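Local coordinates for protein thioesterase (Streptomyces coelicolor, PDB 3QMW) that is a thioesterase of the prodiginine biosynthetic pathway, an alpha/beta hydrolase that probably cleaves thioester bonds, at residues Y112-A115 and C116-R120; R154-I157 and R158-G162. All coordinates share one frame; numbering follows the deposited sequence.

In the fold
The two contacts come in series along the chain, and both are local: contact 1 lies within one helix, contact 2 spans the last turn of a helix and the loop that leaves it. Contact 1 occupies the last two and a half turns of helix 106-120, the crossover between parallel strands 99-104 and 129-132 of the central sheet. Contact 2 covers the C-terminal part of helix 150-159 and the residues that follow, between strands 129-132 and 203-208. Their centres are about 31 Å apart, on opposite sides of the chain's centre. Contact 1 is thus part of the alpha/beta hydrolase core. Contact 2 belongs to a region consistent with the helical lid of related thioesterases, near the probable Ser105-His239-Asp211 triad.

Contact 1: Y112-A115 and C116-R120; sequences YEVA and CVLRR
Cys116 N donates to Tyr112 O over 3.0 Å, a nearly straight bond with an N-H...O angle of 169°. The alpha-helical pattern continues as Val117 N bonds to Glu113 O at 3.0 Å and Leu118 N to Val114 O at 3.0 Å, while the Arg119 N to Ala115 O bond is longer at 3.2 Å.

One turn apart, Cys116 and Tyr112 also meet through their side chains in a sulfur-aromatic contact. Tyr112 has CG anti to its N (chi1 168°), which lays the ring beside the following turn. There Cys116 SG approaches Tyr112 CE1 to 3.5 Å, and it lies 31° off the ring normal, an oblique approach. The phenol's far end is held by a hydrogen bond between Tyr112 OH and the indole NE1 of Trp193. On another side of the helix Val114 and Leu118 run side by side, with Val114 CG1 and Leu118 CD1 3.7 Å apart.

Val114 rests on Ala83 and Val86 of helix 79-91, and Leu118 reaches Ala87 there and Tyr99 of strand 99-104. Ala115 packs on Leu101 of that strand, seating this crossover helix against the sheet.

Contact 2: R154-I157 and R158-G162; sequences REVI and RDLGG
Ile157 O receives two N-H groups from the chain that turns away after the helix: Gly162 N at 2.8 Å, with an N-H...O angle of 159°, and Leu160 N at 3.3 Å, a weak bond. Together with the Gly161 N to Arg158 O bond of 3.2 Å, the Gly162 bond closes a Schellman motif at the end of helix 150-159. Gly161 has a positive phi of 92°, where a beta carbon would press on the preceding carbonyl oxygen. Gly162 is restricted differently: a beta carbon there would collide with Ile157 CG2, which already lies 3.5 Å from Gly162 CA. The preceding turn retains helical bonds from Arg158 N to Arg154 O and from Asp159 N to Glu155 O.

Outside the backbone, Arg158 bends at chi3, bringing NH2 over one face of the Arg154 guanidinium, offset toward its rim. The two guanidinium planes are 85° apart, so the groups meet almost perpendicularly and not as a stack. Arg158 NH2 also lies 3.4 Å from Arg154 CG, and its like charge comes within 3.5 Å of Arg154 NH1, which is likely to cost some electrostatic energy. Replacing Arg154 by an alanine removes the guanidinium that Arg158 NH2 lies against, so the Arg158 group would probably be freer to turn and the contacts with Ala171 and Phe174 would probably be lost.

Through those two residues Arg154 packs on helix 169-176, while Arg158 and Arg154 both touch Leu163 in the following loop. The Leu160 side chain touches Ile213, in the loop after strand 203-208, and also the probable catalytic triad, placing this helix end beside the likely active site.

Contact 1: Y112-A115 and C116-R120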
ATOM      1  N   TYR D 112     -10.206 -14.139 -15.028  1.00 46.87           N
ATOM      2  CA  TYR D 112     -11.653 -14.315 -15.131  1.00 47.71           C
ATOM      3  C   TYR D 112     -12.015 -15.738 -15.572  1.00 48.30           C
ATOM      4  O   TYR D 112     -12.810 -16.419 -14.920  1.00 48.15           O
ATOM      5  CB  TYR D 112     -12.206 -13.256 -16.099  1.00 47.77           C
ATOM      6  CG  TYR D 112     -13.631 -13.452 -16.564  1.00 48.87           C
ATOM      7  CD1 TYR D 112     -14.676 -13.600 -15.654  1.00 50.13           C
ATOM      8  CD2 TYR D 112     -13.939 -13.453 -17.923  1.00 49.40           C
ATOM      9  CE1 TYR D 112     -15.991 -13.766 -16.090  1.00 50.48           C
ATOM     10  CE2 TYR D 112     -15.238 -13.617 -18.364  1.00 50.16           C
ATOM     11  CZ  TYR D 112     -16.259 -13.771 -17.446  1.00 50.56           C
ATOM     12  OH  TYR D 112     -17.544 -13.939 -17.895  1.00 51.68           O
ATOM     13  N   GLU D 113     -11.400 -16.188 -16.662  1.00 49.06           N
ATOM     14  CA  GLU D 113     -11.644 -17.531 -17.182  1.00 49.50           C
ATOM     15  C   GLU D 113     -11.327 -18.644 -16.192  1.00 49.76           C
ATOM     16  O   GLU D 113     -12.111 -19.574 -16.059  1.00 50.13           O
ATOM     17  CB  GLU D 113     -10.872 -17.745 -18.469  1.00 49.52           C
ATOM     18  CG  GLU D 113     -11.459 -16.973 -19.636  1.00 50.33           C
ATOM     19  CD  GLU D 113     -12.733 -17.592 -20.171  1.00 51.46           C
ATOM     20  OE1 GLU D 113     -12.812 -18.843 -20.266  1.00 53.01           O
ATOM     21  OE2 GLU D 113     -13.654 -16.819 -20.508  1.00 52.24           O
ATOM     22  N   VAL D 114     -10.198 -18.563 -15.502  1.00 50.19           N
ATOM     23  CA  VAL D 114      -9.900 -19.534 -14.440  1.00 50.90           C
ATOM     24  C   VAL D 114     -10.928 -19.460 -13.292  1.00 51.52           C
ATOM     25  O   VAL D 114     -11.239 -20.479 -12.659  1.00 51.34           O
ATOM     26  CB  VAL D 114      -8.476 -19.340 -13.852  1.00 51.01           C
ATOM     27  CG1 VAL D 114      -8.327 -20.100 -12.525  1.00 50.77           C
ATOM     28  CG2 VAL D 114      -7.411 -19.771 -14.863  1.00 50.32           C
ATOM     29  N   ALA D 115     -11.440 -18.256 -13.023  1.00 52.12           N
ATOM     30  CA  ALA D 115     -12.463 -18.067 -11.992  1.00 52.52           C
ATOM     31  C   ALA D 115     -13.703 -18.881 -12.337  1.00 52.92           C
ATOM     32  O   ALA D 115     -14.158 -19.715 -11.551  1.00 52.82           O
ATOM     33  CB  ALA D 115     -12.815 -16.596 -11.856  1.00 52.45           C
ATOM     34  N   CYS D 116     -14.227 -18.641 -13.531  1.00 53.51           N
ATOM     35  CA  CYS D 116     -15.339 -19.414 -14.058  1.00 54.36           C
ATOM     36  C   CYS D 116     -15.087 -20.923 -13.978  1.00 54.88           C
ATOM     37  O   CYS D 116     -15.907 -21.671 -13.455  1.00 55.20           O
ATOM     38  CB  CYS D 116     -15.603 -19.007 -15.507  1.00 54.35           C
ATOM     39  SG  CYS D 116     -16.052 -17.248 -15.685  1.00 55.80           S
ATOM     40  N   VAL D 117     -13.943 -21.364 -14.482  1.00 55.45           N
ATOM     41  CA  VAL D 117     -13.634 -22.792 -14.536  1.00 55.77           C
ATOM     42  C   VAL D 117     -13.613 -23.453 -13.153  1.00 56.40           C
ATOM     43  O   VAL D 117     -14.004 -24.605 -13.019  1.00 56.55           O
ATOM     44  CB  VAL D 117     -12.308 -23.042 -15.294  1.00 55.65           C
ATOM     45  CG1 VAL D 117     -11.849 -24.492 -15.142  1.00 55.38           C
ATOM     46  CG2 VAL D 117     -12.474 -22.663 -16.769  1.00 55.07           C
ATOM     47  N   LEU D 118     -13.173 -22.736 -12.128  1.00 57.22           N
ATOM     48  CA  LEU D 118     -13.197 -23.279 -10.768  1.00 58.06           C
ATOM     49  C   LEU D 118     -14.629 -23.316 -10.192  1.00 58.92           C
ATOM     50  O   LEU D 118     -14.926 -24.122  -9.302  1.00 58.86           O
ATOM     51  CB  LEU D 118     -12.259 -22.484  -9.854  1.00 58.04           C
ATOM     52  CG  LEU D 118     -10.761 -22.652 -10.153  1.00 58.21           C
ATOM     53  CD1 LEU D 118      -9.965 -21.508  -9.539  1.00 58.33           C
ATOM     54  CD2 LEU D 118     -10.235 -23.993  -9.659  1.00 57.32           C
ATOM     55  N   ARG D 119     -15.507 -22.445 -10.695  1.00 59.83           N
ATOM     56  CA  ARG D 119     -16.933 -22.478 -10.332  1.00 60.44           C
ATOM     57  C   ARG D 119     -17.597 -23.727 -10.892  1.00 61.19           C
ATOM     58  O   ARG D 119     -18.217 -24.486 -10.141  1.00 61.73           O
ATOM     59  CB  ARG D 119     -17.684 -21.232 -10.834  1.00 60.43           C
ATOM     60  CG  ARG D 119     -19.197 -21.248 -10.563  1.00 59.69           C
ATOM     61  CD  ARG D 119     -19.832 -19.884 -10.778  1.00 58.88           C
ATOM     62  NE  ARG D 119     -19.834 -19.478 -12.185  1.00 57.94           N
ATOM     63  CZ  ARG D 119     -20.465 -18.402 -12.669  1.00 57.78           C
ATOM     64  NH1 ARG D 119     -21.170 -17.600 -11.874  1.00 57.28           N
ATOM     65  NH2 ARG D 119     -20.400 -18.127 -13.969  1.00 58.05           N
ATOM     66  N   ARG D 120     -17.455 -23.942 -12.200  1.00 61.75           N
ATOM     67  CA  ARG D 120     -18.018 -25.128 -12.858  1.00 62.26           C
ATOM     68  C   ARG D 120     -17.603 -26.430 -12.162  1.00 62.44           C
ATOM     69  O   ARG D 120     -18.406 -27.353 -12.038  1.00 62.63           O
ATOM     70  CB  ARG D 120     -17.620 -25.191 -14.341  1.00 62.42           C
ATOM     71  CG  ARG D 120     -18.018 -23.961 -15.173  1.00 63.12           C
ATOM     72  CD  ARG D 120     -18.226 -24.305 -16.660  1.00 64.11           C
ATOM     73  NE  ARG D 120     -17.216 -25.234 -17.182  1.00 64.92           N
ATOM     74  CZ  ARG D 120     -16.075 -24.886 -17.783  1.00 65.38           C
ATOM     75  NH1 ARG D 120     -15.241 -25.831 -18.211  1.00 65.35           N
ATOM     76  NH2 ARG D 120     -15.757 -23.606 -17.963  1.00 65.63           N
TER

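Contact 2: R154-I157 and R158-G162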
ATOM      1  N   ARG D 154       7.110  -5.012 -32.283  1.00 63.06           N
ATOM      2  CA  ARG D 154       8.024  -4.320 -31.397  1.00 63.13           C
ATOM      3  C   ARG D 154       7.501  -2.917 -31.159  1.00 63.04           C
ATOM      4  O   ARG D 154       7.318  -2.509 -30.012  1.00 63.15           O
ATOM      5  CB  ARG D 154       9.440  -4.265 -31.975  1.00 63.24           C
ATOM      6  CG  ARG D 154      10.483  -3.824 -30.957  1.00 64.28           C
ATOM      7  CD  ARG D 154      11.922  -4.059 -31.421  1.00 65.77           C
ATOM      8  NE  ARG D 154      12.863  -3.981 -30.293  1.00 67.34           N
ATOM      9  CZ  ARG D 154      14.051  -3.358 -30.294  1.00 68.70           C
ATOM     10  NH1 ARG D 154      14.504  -2.707 -31.367  1.00 68.96           N
ATOM     11  NH2 ARG D 154      14.796  -3.370 -29.189  1.00 68.90           N
ATOM     12  N   GLU D 155       7.238  -2.188 -32.242  1.00 62.88           N
ATOM     13  CA  GLU D 155       6.822  -0.793 -32.130  1.00 62.77           C
ATOM     14  C   GLU D 155       5.479  -0.644 -31.400  1.00 61.99           C
ATOM     15  O   GLU D 155       5.261   0.346 -30.706  1.00 61.92           O
ATOM     16  CB  GLU D 155       6.779  -0.098 -33.501  1.00 63.04           C
ATOM     17  CG  GLU D 155       6.827   1.447 -33.379  1.00 64.83           C
ATOM     18  CD  GLU D 155       6.850   2.196 -34.721  1.00 66.98           C
ATOM     19  OE1 GLU D 155       6.266   1.700 -35.719  1.00 67.97           O
ATOM     20  OE2 GLU D 155       7.452   3.298 -34.765  1.00 67.36           O
ATOM     21  N   VAL D 156       4.593  -1.626 -31.537  1.00 61.23           N
ATOM     22  CA  VAL D 156       3.312  -1.585 -30.830  1.00 60.78           C
ATOM     23  C   VAL D 156       3.518  -1.684 -29.321  1.00 60.46           C
ATOM     24  O   VAL D 156       2.896  -0.954 -28.563  1.00 60.49           O
ATOM     25  CB  VAL D 156       2.333  -2.686 -31.314  1.00 60.82           C
ATOM     26  CG1 VAL D 156       1.423  -3.161 -30.176  1.00 60.57           C
ATOM     27  CG2 VAL D 156       1.513  -2.181 -32.501  1.00 60.13           C
ATOM     28  N   ILE D 157       4.400  -2.574 -28.890  1.00 60.18           N
ATOM     29  CA  ILE D 157       4.714  -2.702 -27.471  1.00 60.00           C
ATOM     30  C   ILE D 157       5.439  -1.459 -26.944  1.00 60.15           C
ATOM     31  O   ILE D 157       5.216  -1.044 -25.805  1.00 59.50           O
ATOM     32  CB  ILE D 157       5.564  -3.951 -27.200  1.00 59.90           C
ATOM     33  CG1 ILE D 157       4.730  -5.213 -27.421  1.00 59.54           C
ATOM     34  CG2 ILE D 157       6.093  -3.941 -25.780  1.00 59.41           C
ATOM     35  CD1 ILE D 157       3.773  -5.504 -26.299  1.00 59.61           C
ATOM     36  N   ARG D 158       6.295  -0.871 -27.782  1.00 60.53           N
ATOM     37  CA  ARG D 158       7.042   0.341 -27.425  1.00 60.97           C
ATOM     38  C   ARG D 158       6.128   1.533 -27.179  1.00 60.94           C
ATOM     39  O   ARG D 158       6.339   2.285 -26.233  1.00 61.10           O
ATOM     40  CB  ARG D 158       8.036   0.708 -28.523  1.00 61.28           C
ATOM     41  CG  ARG D 158       8.856   1.969 -28.229  1.00 62.52           C
ATOM     42  CD  ARG D 158       9.912   2.237 -29.306  1.00 64.48           C
ATOM     43  NE  ARG D 158      10.787   1.079 -29.531  1.00 66.06           N
ATOM     44  CZ  ARG D 158      10.915   0.403 -30.680  1.00 67.13           C
ATOM     45  NH1 ARG D 158      10.241   0.751 -31.781  1.00 67.29           N
ATOM     46  NH2 ARG D 158      11.748  -0.637 -30.733  1.00 67.05           N
ATOM     47  N   ASP D 159       5.122   1.697 -28.036  1.00 60.77           N
ATOM     48  CA  ASP D 159       4.190   2.822 -27.945  1.00 60.62           C
ATOM     49  C   ASP D 159       3.163   2.624 -26.825  1.00 60.31           C
ATOM     50  O   ASP D 159       2.470   3.570 -26.447  1.00 60.12           O
ATOM     51  CB  ASP D 159       3.479   3.049 -29.291  1.00 60.70           C
ATOM     52  CG  ASP D 159       4.449   3.372 -30.426  1.00 60.90           C
ATOM     53  OD1 ASP D 159       5.467   4.061 -30.191  1.00 61.42           O
ATOM     54  OD2 ASP D 159       4.192   2.933 -31.564  1.00 61.20           O
ATOM     55  N   LEU D 160       3.062   1.396 -26.313  1.00 60.09           N
ATOM     56  CA  LEU D 160       2.241   1.094 -25.129  1.00 59.81           C
ATOM     57  C   LEU D 160       3.056   1.136 -23.832  1.00 59.55           C
ATOM     58  O   LEU D 160       2.494   0.983 -22.755  1.00 59.59           O
ATOM     59  CB  LEU D 160       1.567  -0.286 -25.264  1.00 59.81           C
ATOM     60  CG  LEU D 160       0.377  -0.454 -26.221  1.00 59.80           C
ATOM     61  CD1 LEU D 160      -0.088  -1.912 -26.266  1.00 59.81           C
ATOM     62  CD2 LEU D 160      -0.783   0.442 -25.831  1.00 59.91           C
ATOM     63  N   GLY D 161       4.370   1.330 -23.937  1.00 59.48           N
ATOM     64  CA  GLY D 161       5.245   1.452 -22.765  1.00 59.45           C
ATOM     65  C   GLY D 161       5.875   0.155 -22.283  1.00 59.51           C
ATOM     66  O   GLY D 161       6.379   0.087 -21.161  1.00 59.37           O
ATOM     67  N   GLY D 162       5.871  -0.868 -23.134  1.00 59.77           N
ATOM     68  CA  GLY D 162       6.346  -2.197 -22.759  1.00 60.04           C
ATOM     69  C   GLY D 162       7.843  -2.393 -22.843  1.00 60.37           C
ATOM     70  O   GLY D 162       8.413  -3.157 -22.062  1.00 60.43           O
TER